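PDB 4OIJ: C-C motif chemokine 1 from Homo sapiens, which acts as a secreted CC chemokine that attracts monocytes but not neutrophils and binds the receptor CCR8. Local coordinates for residues F8-F13 against C27-S32; R23-Y28 against K64-C69. All blocks are in the same frame, centred on the assembly; numbering follows the deposited sequence. Where two conformers were deposited one is given.

Both interactions use strand 25-30, an outermost strand of the chain's antiparallel three-stranded sheet, and they share Cys27 and Tyr28. Interaction 1 ties the end of that strand to the N-terminal CC segment; interaction 2 ties its start to the segment that follows helix 57-64. Each is partly buried and has two hydrogen bonds, but their chemistry differs. Between 8-13 and 27-32 one of the two is taken by the Ser32 hydroxyl, and Arg10 reaches out to sulfate; 23-28 and 64-69 add a disulfide, rings and aliphatic packing to two backbone bonds, burying more surface. The contacts touch where Asn30 packs on His68 and Arg29 on Cys69.

Interaction 1 of 2, residues F8-F13 against C27-S32; sequences FSRCCF and CYRNTS. With SO4 (sulfate ion), chain I; SO4 (sulfate ion), chain H; SO4 (sulfate ion), chain G.
Strand residues Ser9-Cys11 run past residues 29-32 at a steep angle, the end-to-end directions 114° apart, and the backbones come nearest at Arg10 and Thr31, whose CA atoms are 5.3 Å apart. Arg10 and Ser32 make a two-point clasp. Ser32 N donates to Arg10 O at 3.0 Å, while Arg10 N donates to Ser32 OG at 2.8 Å in a fairly straight bond of 163°. With chi1 at -53°, Ser32 turns OG beside its own backbone N, which sets the hydroxyl in place to receive the Arg10 amide. A water extends the polar link, accepting from Arg10 NH2 and donating to Asn30 O.

The guanidinium of Arg10, at the end of an extended chain, has Phe8 CE1 over one face and, in the Arg29 conformer given, Arg29 CD over the other, each offset toward the rim. Its NE gives a hydrogen bond to O2 of one sulfate at 2.6 Å, in a bent bond, and NH1 hydrogen-bonds both to O4 of that ion and to O1 of a second sulfate. In the same conformer Arg29 NH1 comes 2.8 Å from O3 of the second sulfate, so that both arginines face this ion there; the sulfates are probably from the crystallisation liquor. Beyond the clasp, the methyl CG2 of Thr31 rests 3.8 Å from Cys12 SG, while Thr31 OG1 hydrogen-bonds to Ser36 O.

Disulfides Cys11-Cys35 and Cys12-Cys51 fasten the adjacent cysteines that define the CC family to the rest of the fold. Arg10 and Cys12 pack on Ile41 of strand 39-44, and Asn30 reaches Arg63 of helix 57-64. Ser9 and Cys11 pair across the interface, so that strand 9-11 forms an antiparallel ladder with a strand of the second subunit.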
loop_
_atom_site.group_PDB
_atom_site.type_symbol
_atom_site.label_atom_id
_atom_site.label_comp_id
_atom_site.label_asym_id
_atom_site.label_seq_id
_atom_site.Cartn_x
_atom_site.Cartn_y
_atom_site.Cartn_z
ATOM N N PHE A 8 -4.793 0.521 -5.085
ATOM C CA PHE A 8 -3.534 1.227 -5.135
ATOM C C PHE A 8 -2.466 0.179 -5.302
ATOM O O PHE A 8 -2.704 -1.011 -5.042
ATOM C CB PHE A 8 -3.308 2.092 -3.890
ATOM C CG PHE A 8 -3.337 1.333 -2.590
ATOM C CD1 PHE A 8 -2.227 0.614 -2.161
ATOM C CD2 PHE A 8 -4.493 1.295 -1.816
ATOM C CE1 PHE A 8 -2.267 -0.124 -0.981
ATOM C CE2 PHE A 8 -4.530 0.560 -0.622
ATOM C CZ PHE A 8 -3.423 -0.150 -0.220
ATOM N N SER A 9 -1.313 0.599 -5.760
ATOM C CA SER A 9 -0.210 -0.326 -5.949
ATOM C C SER A 9 0.669 -0.227 -4.708
ATOM O O SER A 9 0.792 0.866 -4.163
ATOM C CB SER A 9 0.611 0.074 -7.186
ATOM O OG SER A 9 -0.180 0.148 -8.358
ATOM N N ARG A 10 1.352 -1.311 -4.325
ATOM C CA ARG A 10 2.325 -1.289 -3.218
ATOM C C ARG A 10 3.710 -1.272 -3.822
ATOM O O ARG A 10 4.116 -2.246 -4.479
ATOM C CB ARG A 10 2.168 -2.493 -2.271
ATOM C CG ARG A 10 0.952 -2.342 -1.374
ATOM C CD ARG A 10 0.889 -3.441 -0.322
ATOM N NE ARG A 10 -0.424 -3.479 0.317
ATOM C CZ ARG A 10 -1.505 -4.031 -0.220
ATOM N NH1 ARG A 10 -2.658 -4.006 0.428
ATOM N NH2 ARG A 10 -1.441 -4.608 -1.414
ATOM N N CYS A 11 4.431 -0.161 -3.651
ATOM C CA CYS A 11 5.740 -0.037 -4.282
ATOM C C CYS A 11 6.841 0.201 -3.272
ATOM O O CYS A 11 6.603 0.814 -2.227
ATOM C CB CYS A 11 5.729 1.056 -5.339
ATOM S SG CYS A 11 4.369 0.917 -6.524
ATOM N N CYS A 12 8.027 -0.289 -3.591
ATOM C CA CYS A 12 9.195 -0.146 -2.727
ATOM C C CYS A 12 10.189 0.645 -3.481
ATOM O O CYS A 12 10.797 0.103 -4.411
ATOM C CB CYS A 12 9.757 -1.517 -2.371
ATOM S SG CYS A 12 8.840 -2.358 -1.075
ATOM N N PHE A 13 10.307 1.950 -3.174
ATOM C CA PHE A 13 11.305 2.781 -3.868
ATOM C C PHE A 13 12.559 3.004 -2.979
ATOM O O PHE A 13 13.537 3.578 -3.437
ATOM C CB PHE A 13 10.693 4.086 -4.361
ATOM C CG PHE A 13 9.528 3.883 -5.323
ATOM C CD1 PHE A 13 9.733 3.328 -6.586
ATOM C CD2 PHE A 13 8.252 4.317 -4.995
ATOM C CE1 PHE A 13 8.679 3.169 -7.469
ATOM C CE2 PHE A 13 7.204 4.164 -5.881
ATOM C CZ PHE A 13 7.419 3.588 -7.113
ATOM N N CYS A 27 5.419 -12.192 7.886
ATOM C CA CYS A 27 5.149 -12.690 6.541
ATOM C C CYS A 27 5.666 -11.704 5.493
ATOM O O CYS A 27 6.089 -10.601 5.838
ATOM C CB CYS A 27 3.638 -12.919 6.383
ATOM S SG CYS A 27 2.605 -11.475 6.804
ATOM N N TYR A 28 5.604 -12.086 4.211
ATOM C CA TYR A 28 6.006 -11.203 3.125
ATOM C C TYR A 28 4.924 -11.037 2.040
ATOM O O TYR A 28 4.109 -11.935 1.830
ATOM C CB TYR A 28 7.344 -11.656 2.486
ATOM C CG TYR A 28 7.205 -12.821 1.533
ATOM C CD1 TYR A 28 6.975 -12.614 0.174
ATOM C CD2 TYR A 28 7.245 -14.134 1.995
ATOM C CE1 TYR A 28 6.830 -13.682 -0.707
ATOM C CE2 TYR A 28 7.131 -15.210 1.119
ATOM C CZ TYR A 28 6.915 -14.980 -0.232
ATOM O OH TYR A 28 6.755 -16.034 -1.101
ATOM N N ARG A 29 4.949 -9.887 1.367
ATOM C CA ARG A 29 4.066 -9.530 0.252
ATOM C C ARG A 29 4.963 -9.163 -0.925
ATOM O O ARG A 29 6.058 -8.619 -0.710
ATOM C CB ARG A 29 3.210 -8.289 0.584
ATOM C CG ARG A 29 2.037 -8.515 1.532
ATOM C CD ARG A 29 1.057 -7.345 1.494
ATOM N NE ARG A 29 0.188 -7.305 2.674
ATOM C CZ ARG A 29 -0.984 -7.926 2.778
ATOM N NH1 ARG A 29 -1.449 -8.659 1.773
ATOM N NH2 ARG A 29 -1.695 -7.828 3.892
ATOM N N ASN A 30 4.514 -9.423 -2.144
ATOM C CA ASN A 30 5.271 -8.995 -3.306
ATOM C C ASN A 30 4.832 -7.558 -3.584
ATOM O O ASN A 30 3.721 -7.171 -3.200
ATOM C CB ASN A 30 4.942 -9.863 -4.501
ATOM C CG ASN A 30 5.619 -11.189 -4.431
ATOM O OD1 ASN A 30 6.846 -11.306 -4.513
ATOM N ND2 ASN A 30 4.832 -12.217 -4.262
ATOM N N THR A 31 5.700 -6.762 -4.214
ATOM C CA THR A 31 5.325 -5.405 -4.630
ATOM C C THR A 31 4.382 -5.591 -5.848
ATOM O O THR A 31 4.475 -6.609 -6.538
ATOM C CB THR A 31 6.559 -4.629 -5.109
ATOM O OG1 THR A 31 7.185 -5.413 -6.104
ATOM C CG2 THR A 31 7.555 -4.345 -4.006
ATOM N N SER A 32 3.539 -4.616 -6.147
ATOM C CA SER A 32 2.640 -4.705 -7.318
ATOM C C SER A 32 3.489 -4.746 -8.600
ATOM O O SER A 32 4.515 -4.052 -8.683
ATOM C CB SER A 32 1.689 -3.520 -7.346
ATOM O OG SER A 32 1.020 -3.418 -6.104
HETATM S S SO4 I . 1.578 -11.452 -3.983
HETATM O O1 SO4 I . 2.315 -12.260 -4.973
HETATM O O2 SO4 I . 1.381 -10.081 -4.521
HETATM O O3 SO4 I . 0.272 -12.082 -3.754
HETATM O O4 SO4 I . 2.299 -11.384 -2.701
HETATM S S SO4 H . -2.172 -1.757 3.025
HETATM O O1 SO4 H . -2.476 -0.375 3.482
HETATM O O2 SO4 H . -1.506 -1.675 1.771
HETATM O O3 SO4 H . -1.246 -2.476 3.969
HETATM O O4 SO4 H . -3.449 -2.477 2.859
HETATM S S SO4 G . -4.395 -7.156 -0.256
HETATM O O1 SO4 G . -4.681 -5.926 -1.017
HETATM O O2 SO4 G . -4.933 -8.314 -0.995
HETATM O O3 SO4 G . -2.941 -7.306 -0.102
HETATM O O4 SO4 G . -5.008 -7.056 1.077
HETATM O O HOH W 1 -2.274 -3.594 -5.526
HETATM O O HOH W 2 0.849 -6.086 -3.141
#

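Interaction 2 of 2, residues R23-Y28 against K64-C69; sequences RAILCY and KMLRHC. With SO4 (sulfate ion), chain J.
A chi1 of 78° sets Tyr28 CG between its backbone N and carbonyl carbon, bringing the ring alongside residues 66-68; Cys27, at chi1 53°, points SG to Cys69. The resulting Cys27-Cys69 disulfide is 2.1 Å from SG to SG. It is a third crosslink, beyond the two made by the adjacent cysteines of the CC motif, and ties the chain after the C-terminal helix to the first strand of the chemokine sheet. Beside it Tyr28 and His68 form a single backbone bridge: Tyr28 N donates to Arg67 O at 3.2 Å, and Cys69 N donates to Tyr28 O from above the carbonyl plane, at 2.9 Å. His68 CA adds a CA-H...O contact to the same carbonyl.

The Tyr28 and His68 rings meet obliquely, their planes at 47° and centroids 4.3 Å apart, with Tyr28 CZ over one face of the imidazole. At the other end of the contact, Leu66 CD1 packs 3.5 Å from Ile25 CG2, the two side chains crossing at about a right angle. A water bridges Leu26 O and Arg67 N. An alanine in place of Tyr28 would probably cost the His68 ring its aromatic neighbour and open a gap beside Leu66 CB.

Arg67 NH2 and the His68 backbone N both hydrogen-bond a sulfate, probably from the crystallisation liquor. Strand 25-30 and the segment after helix 57-64 are therefore joined in three ways: a covalent crosslink that limits their separation, backbone hydrogen bonds that fix the local register, and ring and aliphatic packing beside them.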
loop_
_atom_site.group_PDB
_atom_site.type_symbol
_atom_site.label_atom_id
_atom_site.label_comp_id
_atom_site.label_asym_id
_atom_site.label_seq_id
_atom_site.Cartn_x
_atom_site.Cartn_y
_atom_site.Cartn_z
ATOM N N ARG A 23 13.079 -13.618 13.020
ATOM C CA ARG A 23 12.103 -13.696 14.136
ATOM C C ARG A 23 11.232 -12.424 14.261
ATOM O O ARG A 23 10.147 -12.484 14.813
ATOM C CB ARG A 23 12.811 -14.029 15.475
ATOM C CG ARG A 23 13.833 -12.967 15.932
ATOM C CD ARG A 23 14.807 -13.423 17.025
ATOM N NE ARG A 23 16.203 -13.146 16.649
ATOM C CZ ARG A 23 16.801 -11.956 16.746
ATOM N NH1 ARG A 23 16.141 -10.910 17.232
ATOM N NH2 ARG A 23 18.053 -11.796 16.327
ATOM N N ALA A 24 11.712 -11.285 13.730
ATOM C CA ALA A 24 11.008 -9.998 13.755
ATOM C C ALA A 24 9.903 -9.885 12.701
ATOM O O ALA A 24 9.070 -8.979 12.799
ATOM C CB ALA A 24 12.010 -8.863 13.561
ATOM N N ILE A 25 9.918 -10.773 11.679
ATOM C CA ILE A 25 9.007 -10.744 10.518
ATOM C C ILE A 25 7.870 -11.740 10.676
ATOM O O ILE A 25 8.113 -12.890 11.034
ATOM C CB ILE A 25 9.791 -11.012 9.191
ATOM C CG1 ILE A 25 11.068 -10.135 9.062
ATOM C CG2 ILE A 25 8.891 -10.859 7.963
ATOM C CD1 ILE A 25 12.182 -10.682 8.113
ATOM N N LEU A 26 6.643 -11.320 10.304
ATOM C CA LEU A 26 5.456 -12.167 10.338
ATOM C C LEU A 26 5.297 -12.920 9.028
ATOM O O LEU A 26 5.068 -14.123 9.041
ATOM C CB LEU A 26 4.196 -11.314 10.555
ATOM C CG LEU A 26 3.948 -10.725 11.932
ATOM C CD1 LEU A 26 2.830 -9.720 11.864
ATOM C CD2 LEU A 26 3.570 -11.808 12.942
ATOM N N CYS A 27 5.419 -12.192 7.886
ATOM C CA CYS A 27 5.149 -12.690 6.541
ATOM C C CYS A 27 5.666 -11.704 5.493
ATOM O O CYS A 27 6.089 -10.601 5.838
ATOM C CB CYS A 27 3.638 -12.919 6.383
ATOM S SG CYS A 27 2.605 -11.475 6.804
ATOM N N TYR A 28 5.604 -12.086 4.211
ATOM C CA TYR A 28 6.006 -11.203 3.125
ATOM C C TYR A 28 4.924 -11.037 2.040
ATOM O O TYR A 28 4.109 -11.935 1.830
ATOM C CB TYR A 28 7.344 -11.656 2.486
ATOM C CG TYR A 28 7.205 -12.821 1.533
ATOM C CD1 TYR A 28 6.975 -12.614 0.174
ATOM C CD2 TYR A 28 7.245 -14.134 1.995
ATOM C CE1 TYR A 28 6.830 -13.682 -0.707
ATOM C CE2 TYR A 28 7.131 -15.210 1.119
ATOM C CZ TYR A 28 6.915 -14.980 -0.232
ATOM O OH TYR A 28 6.755 -16.034 -1.101
ATOM N N LYS A 64 12.319 -17.640 1.991
ATOM C CA LYS A 64 12.135 -19.096 1.996
ATOM C C LYS A 64 11.593 -19.624 3.328
ATOM O O LYS A 64 10.950 -20.665 3.347
ATOM C CB LYS A 64 13.449 -19.811 1.635
ATOM C CG LYS A 64 13.815 -19.722 0.156
ATOM C CD LYS A 64 14.762 -20.847 -0.262
ATOM C CE LYS A 64 14.818 -21.018 -1.764
ATOM N NZ LYS A 64 15.553 -22.250 -2.153
ATOM N N MET A 65 11.860 -18.910 4.433
ATOM C CA MET A 65 11.455 -19.301 5.785
ATOM C C MET A 65 10.179 -18.613 6.297
ATOM O O MET A 65 9.853 -18.720 7.483
ATOM C CB MET A 65 12.635 -19.131 6.751
ATOM C CG MET A 65 13.836 -19.959 6.351
ATOM S SD MET A 65 15.146 -19.841 7.561
ATOM C CE MET A 65 16.588 -19.635 6.462
ATOM N N LEU A 66 9.453 -17.925 5.390
ATOM C CA LEU A 66 8.205 -17.231 5.690
ATOM C C LEU A 66 7.081 -17.639 4.742
ATOM O O LEU A 66 7.341 -18.159 3.657
ATOM C CB LEU A 66 8.386 -15.707 5.585
ATOM C CG LEU A 66 9.315 -15.037 6.587
ATOM C CD1 LEU A 66 9.828 -13.661 6.020
ATOM C CD2 LEU A 66 8.670 -14.968 7.995
ATOM N N ARG A 67 5.840 -17.354 5.141
ATOM C CA ARG A 67 4.650 -17.542 4.299
ATOM C C ARG A 67 4.195 -16.161 3.741
ATOM O O ARG A 67 4.613 -15.130 4.273
ATOM C CB ARG A 67 3.524 -18.211 5.096
ATOM C CG ARG A 67 3.956 -19.549 5.724
ATOM C CD ARG A 67 2.878 -20.588 5.667
ATOM N NE ARG A 67 3.386 -21.922 5.991
ATOM C CZ ARG A 67 3.694 -22.853 5.091
ATOM N NH1 ARG A 67 4.132 -24.042 5.482
ATOM N NH2 ARG A 67 3.578 -22.596 3.794
ATOM N N HIS A 68 3.364 -16.151 2.662
ATOM C CA HIS A 68 2.795 -14.935 2.053
ATOM C C HIS A 68 1.812 -14.315 3.045
ATOM O O HIS A 68 1.065 -15.065 3.680
ATOM C CB HIS A 68 2.024 -15.300 0.774
ATOM C CG HIS A 68 2.816 -15.146 -0.480
ATOM N ND1 HIS A 68 2.815 -13.959 -1.196
ATOM C CD2 HIS A 68 3.610 -16.041 -1.114
ATOM C CE1 HIS A 68 3.620 -14.165 -2.226
ATOM N NE2 HIS A 68 4.121 -15.402 -2.222
ATOM N N CYS A 69 1.802 -12.968 3.192
ATOM C CA CYS A 69 0.876 -12.284 4.116
ATOM C C CYS A 69 -0.562 -12.543 3.727
ATOM O O CYS A 69 -0.853 -12.457 2.537
ATOM C CB CYS A 69 1.146 -10.786 4.164
ATOM S SG CYS A 69 2.602 -10.309 5.112
HETATM S S SO4 J . 2.894 -19.387 1.345
HETATM O O1 SO4 J . 3.204 -20.299 2.429
HETATM O O2 SO4 J . 2.536 -20.193 0.134
HETATM O O3 SO4 J . 1.746 -18.553 1.797
HETATM O O4 SO4 J . 4.089 -18.532 1.059
HETATM O O HOH W 3 5.453 -16.095 7.575
#